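Local coordinates for cupin 2 conserved barrel domain protein (Leptotrichia buccalis, PDB 3RNS), which is of unknown function but belongs to the cupin family and apparently carries two barrel-like halves in one chain, at residues Tyr186-Lys191 with Ala205-Ala210; Glu69-Asn74 with Asn92-Ala97. One frame throughout, in Å; residues are numbered along the deposited sequence.

Two equivalent pairings, one in each half of a bicupin-like chain, show how a cupin sheet is built from strands that are neighbours in space but not in sequence. From the N terminus, contact 2 comes first: strand 67-72 runs out, strands 76-80 and 83-87 intervene, and strand 93-97 returns to lie against it. Contact 1 repeats the plan later, with strand 183-188 met by strand 209-212 after strands 191-196 and 199-203. The two loops follow in series, neither nested nor crossed. Each contact joins the middle strands of a four-stranded antiparallel sheet, and the centres of the two contacts lie about 38 Å apart on opposite sides of the chain's centre.

Contact 1 (Tyr186-Lys191 with Ala205-Ala210); sequences YYVDGK and ANIPHA
I207 meets the strand end at V188 and D189, just before the second strand begins. Its CG2 methyl branch lies 3.7 Å from D189 CB and also reaches V188 CG1, the valine and isoleucine side chains crossing at about a right angle. A chi1 of -62° sets CG1 beside the backbone N and leaves CG2 anti to it, turned to V188 and D189.

P208 contributes mainly its carbonyl. D189 N donates to P208 O over 2.8 Å, in a nearly straight bond with an N-H...O angle of 166°. The acceptor thus holds the first corner residue of the type I' turn from V188 to K191, a tight hairpin turn in which D189 and G190 both adopt positive phi.

H209 forms a non-hydrogen-bonded antiparallel pair with V188, their CA atoms 4.3 Å apart. Its CB packs at 4.2 Å from V188 CG2, whereas the imidazole leads away and meets H169 edge-to-face. The backbone comes close too: H209 CA makes a CA-H...O contact of 3.0 Å with Y187 O.

A210 completes the pairing opposite Y187 with two backbone hydrogen bonds. Y187 N reaches A210 O at 2.8 Å, and A210 N returns to Y187 O at 2.9 Å. A210 O also lies in the plane of the Y187 ring, at its edge, while A210 CB approaches Y187 CD2 on the same face of the sheet. The phenol oxygen of Y187 is hydrogen-bonded to E212 and K185. On the other face, V188 touches F193 of the adjoining strand.

The chemistry is therefore chiefly that of the main chain: three amide-carbonyl bonds set the register of the central strand pair in a four-stranded antiparallel sheet of the cupin domain, while small apolar contacts fill in around them.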
# COMPACT_ATOMS: atom_id res chain seq x y z
N TYR A 186 -16.50 -1.95 2.60
CA TYR A 186 -15.98 -1.56 3.92
C TYR A 186 -16.99 -0.74 4.68
O TYR A 186 -17.91 -0.18 4.11
CB TYR A 186 -14.70 -0.77 3.77
CG TYR A 186 -13.55 -1.58 3.29
CD1 TYR A 186 -12.59 -2.06 4.18
CD2 TYR A 186 -13.41 -1.89 1.94
CE1 TYR A 186 -11.53 -2.81 3.72
CE2 TYR A 186 -12.37 -2.67 1.50
CZ TYR A 186 -11.43 -3.11 2.38
OH TYR A 186 -10.37 -3.87 1.92
N TYR A 187 -16.87 -0.76 6.00
CA TYR A 187 -17.69 0.05 6.85
C TYR A 187 -16.79 0.78 7.82
O TYR A 187 -15.82 0.19 8.37
CB TYR A 187 -18.69 -0.76 7.66
CG TYR A 187 -19.67 -1.62 6.87
CD1 TYR A 187 -21.00 -1.22 6.69
CD2 TYR A 187 -19.29 -2.84 6.36
CE1 TYR A 187 -21.89 -2.04 5.99
CE2 TYR A 187 -20.14 -3.64 5.68
CZ TYR A 187 -21.45 -3.25 5.49
OH TYR A 187 -22.26 -4.13 4.77
N VAL A 188 -17.09 2.06 8.04
CA VAL A 188 -16.42 2.83 9.09
C VAL A 188 -17.52 3.46 9.93
O VAL A 188 -18.32 4.21 9.40
CB VAL A 188 -15.46 3.93 8.53
CG1 VAL A 188 -14.99 4.90 9.66
CG2 VAL A 188 -14.24 3.26 7.87
N ASP A 189 -17.54 3.10 11.21
CA ASP A 189 -18.55 3.58 12.15
C ASP A 189 -19.95 3.40 11.54
O ASP A 189 -20.74 4.33 11.43
CB ASP A 189 -18.25 5.04 12.46
CG ASP A 189 -18.89 5.52 13.75
OD1 ASP A 189 -19.45 4.70 14.52
OD2 ASP A 189 -18.81 6.75 13.99
N GLY A 190 -20.22 2.18 11.06
CA GLY A 190 -21.49 1.87 10.42
C GLY A 190 -21.72 2.35 8.99
O GLY A 190 -22.62 1.85 8.32
N LYS A 191 -20.92 3.28 8.49
CA LYS A 191 -21.09 3.75 7.12
C LYS A 191 -20.39 2.90 6.04
O LYS A 191 -19.20 2.76 6.09
CB LYS A 191 -20.57 5.13 7.00
CG LYS A 191 -20.80 5.68 5.65
CD LYS A 191 -19.94 6.84 5.47
CE LYS A 191 -18.59 6.46 4.95
NZ LYS A 191 -17.79 7.69 4.89
N ALA A 205 -8.01 5.65 13.09
CA ALA A 205 -7.63 5.08 14.38
C ALA A 205 -8.79 5.16 15.34
O ALA A 205 -9.51 6.14 15.34
CB ALA A 205 -6.40 5.84 15.00
N ASN A 206 -8.97 4.13 16.15
CA ASN A 206 -9.88 4.16 17.29
C ASN A 206 -11.37 4.32 16.95
O ASN A 206 -12.19 4.65 17.84
CB ASN A 206 -9.44 5.25 18.30
CG ASN A 206 -7.98 5.11 18.70
OD1 ASN A 206 -7.51 3.99 18.97
ND2 ASN A 206 -7.26 6.22 18.73
N ILE A 207 -11.71 4.04 15.69
CA ILE A 207 -13.07 4.12 15.21
C ILE A 207 -13.46 2.76 14.64
O ILE A 207 -12.72 2.19 13.87
CB ILE A 207 -13.23 5.18 14.12
CG1 ILE A 207 -12.89 6.58 14.62
CG2 ILE A 207 -14.68 5.17 13.59
CD1 ILE A 207 -13.95 7.17 15.48
N PRO A 208 -14.63 2.24 15.01
CA PRO A 208 -14.81 0.88 14.54
C PRO A 208 -14.91 0.79 13.02
O PRO A 208 -15.43 1.71 12.37
CB PRO A 208 -16.13 0.44 15.21
CG PRO A 208 -16.51 1.55 16.19
CD PRO A 208 -15.83 2.78 15.68
N HIS A 209 -14.38 -0.30 12.46
CA HIS A 209 -14.54 -0.58 11.02
C HIS A 209 -14.81 -2.08 10.82
O HIS A 209 -14.59 -2.92 11.73
CB HIS A 209 -13.32 -0.11 10.19
CG HIS A 209 -12.02 -0.68 10.66
ND1 HIS A 209 -11.06 0.07 11.30
CD2 HIS A 209 -11.53 -1.95 10.61
CE1 HIS A 209 -10.03 -0.70 11.61
NE2 HIS A 209 -10.29 -1.93 11.21
N ALA A 210 -15.28 -2.42 9.63
CA ALA A 210 -15.58 -3.80 9.25
C ALA A 210 -15.46 -3.89 7.74
O ALA A 210 -15.39 -2.90 7.02
CB ALA A 210 -17.01 -4.18 9.72

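Contact 2 (Glu69-Asn74 with Asn92-Ala97); sequences EIFIEN and NYSIEA
Backbone hydrogen bonding joins E69 with E96 and F71 with S94, each an antiparallel pair bonded in both directions. The straightest bond, E96 N to E69 O, measures 2.8 Å at 177°. E73 N extends the pattern to N92 O beyond the strand end. Strands 67-72 and 93-97 are thus the middle pair of a four-stranded cupin-like sheet, with 76-80 and 49-52 at its edges.

Apolar packing occupies the face of I70, I72, Y93 and I95. I70 and I95 lie side by side, I70 CD1 resting 3.6 Å from I95 CG2, and L85 and I87 of strand 83-87 pack against I70.

On the other face, the F71 ring brings CD2 to 3.5 Å from S94 OG and CE2 to 3.5 Å from E96 CD, with ring and carboxylate planes 59° apart. An alanine here would remove the ring, and would probably open a gap beside S94 OG and leave the E96 carboxylate held mainly by R98.

Polar side chains finish the ends. E73, bent at chi2 (-78°), turns its OE2 back to N92 N at 2.7 Å, using the anti lone pair; a weak bond from N92 ND2 adds to it. E69 OE1 and E96 OE2, like charges, lie 4.4 Å apart, but salt bridges to K76 and R98 respectively would probably offset the repulsion.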
# COMPACT_ATOMS: atom_id res chain seq x y z
N GLU A 69 13.26 0.09 -12.38
CA GLU A 69 14.44 -0.65 -11.95
C GLU A 69 14.96 -0.06 -10.64
O GLU A 69 15.01 1.17 -10.49
CB GLU A 69 15.50 -0.59 -13.05
CG GLU A 69 14.95 -1.07 -14.40
CD GLU A 69 16.03 -1.30 -15.48
OE1 GLU A 69 16.90 -0.42 -15.70
OE2 GLU A 69 15.99 -2.37 -16.14
N ILE A 70 15.30 -0.93 -9.69
CA ILE A 70 15.84 -0.49 -8.42
C ILE A 70 17.26 -1.00 -8.37
O ILE A 70 17.49 -2.16 -8.67
CB ILE A 70 15.08 -1.07 -7.21
CG1 ILE A 70 13.57 -1.24 -7.50
CG2 ILE A 70 15.26 -0.16 -5.99
CD1 ILE A 70 12.74 0.01 -7.29
N PHE A 71 18.20 -0.14 -8.03
CA PHE A 71 19.57 -0.57 -7.89
C PHE A 71 19.91 -0.38 -6.45
O PHE A 71 19.95 0.75 -5.98
CB PHE A 71 20.51 0.25 -8.76
CG PHE A 71 20.12 0.28 -10.21
CD1 PHE A 71 20.71 -0.59 -11.13
CD2 PHE A 71 19.17 1.20 -10.67
CE1 PHE A 71 20.36 -0.54 -12.48
CE2 PHE A 71 18.80 1.25 -12.01
CZ PHE A 71 19.39 0.38 -12.92
N ILE A 72 20.09 -1.49 -5.73
CA ILE A 72 20.41 -1.46 -4.31
C ILE A 72 21.86 -1.83 -4.20
O ILE A 72 22.26 -2.89 -4.70
CB ILE A 72 19.57 -2.49 -3.49
CG1 ILE A 72 18.16 -2.64 -4.05
CG2 ILE A 72 19.55 -2.10 -2.02
CD1 ILE A 72 17.15 -3.27 -3.10
N GLU A 73 22.65 -0.97 -3.56
CA GLU A 73 24.10 -1.13 -3.49
C GLU A 73 24.55 -1.91 -4.73
O GLU A 73 25.16 -2.99 -4.61
CB GLU A 73 24.55 -1.87 -2.20
CG GLU A 73 24.17 -1.23 -0.83
CD GLU A 73 25.05 -0.05 -0.40
OE1 GLU A 73 26.30 -0.19 -0.37
OE2 GLU A 73 24.48 1.01 -0.04
N ASN A 74 24.23 -1.38 -5.92
CA ASN A 74 24.70 -1.96 -7.20
C ASN A 74 24.13 -3.35 -7.51
O ASN A 74 24.89 -4.29 -7.78
CB ASN A 74 26.25 -2.03 -7.24
CG ASN A 74 26.88 -0.78 -7.84
OD1 ASN A 74 26.27 0.30 -7.91
ND2 ASN A 74 28.14 -0.93 -8.29
N ASN A 92 22.10 2.25 0.40
CA ASN A 92 21.92 3.20 -0.68
C ASN A 92 21.15 2.50 -1.75
O ASN A 92 21.37 1.29 -2.01
CB ASN A 92 23.25 3.64 -1.29
CG ASN A 92 24.02 4.56 -0.39
OD1 ASN A 92 23.51 5.60 0.04
ND2 ASN A 92 25.26 4.20 -0.10
N TYR A 93 20.25 3.24 -2.38
CA TYR A 93 19.54 2.76 -3.55
C TYR A 93 19.10 3.90 -4.45
O TYR A 93 19.12 5.06 -4.08
CB TYR A 93 18.36 1.85 -3.15
CG TYR A 93 17.23 2.53 -2.39
CD1 TYR A 93 17.27 2.65 -1.00
CD2 TYR A 93 16.11 3.03 -3.05
CE1 TYR A 93 16.25 3.26 -0.30
CE2 TYR A 93 15.07 3.62 -2.35
CZ TYR A 93 15.14 3.73 -0.98
OH TYR A 93 14.13 4.34 -0.28
N SER A 94 18.76 3.55 -5.67
CA SER A 94 18.11 4.46 -6.57
C SER A 94 16.94 3.70 -7.17
O SER A 94 16.97 2.46 -7.23
CB SER A 94 19.09 4.94 -7.65
OG SER A 94 19.64 3.84 -8.37
N ILE A 95 15.93 4.46 -7.61
CA ILE A 95 14.77 3.92 -8.36
C ILE A 95 14.59 4.69 -9.67
O ILE A 95 14.41 5.92 -9.65
CB ILE A 95 13.47 4.04 -7.57
CG1 ILE A 95 13.62 3.39 -6.18
CG2 ILE A 95 12.30 3.40 -8.33
CD1 ILE A 95 12.31 3.40 -5.35
N GLU A 96 14.66 3.96 -10.79
CA GLU A 96 14.53 4.54 -12.13
C GLU A 96 13.21 4.12 -12.75
O GLU A 96 12.83 2.96 -12.74
CB GLU A 96 15.69 4.12 -13.04
CG GLU A 96 17.05 4.56 -12.56
CD GLU A 96 18.21 4.29 -13.58
OE1 GLU A 96 19.37 4.68 -13.31
OE2 GLU A 96 17.97 3.68 -14.65
N ALA A 97 12.52 5.09 -13.31
CA ALA A 97 11.29 4.83 -14.03
C ALA A 97 11.58 4.52 -15.52
O ALA A 97 12.17 5.34 -16.20
CB ALA A 97 10.36 6.05 -13.91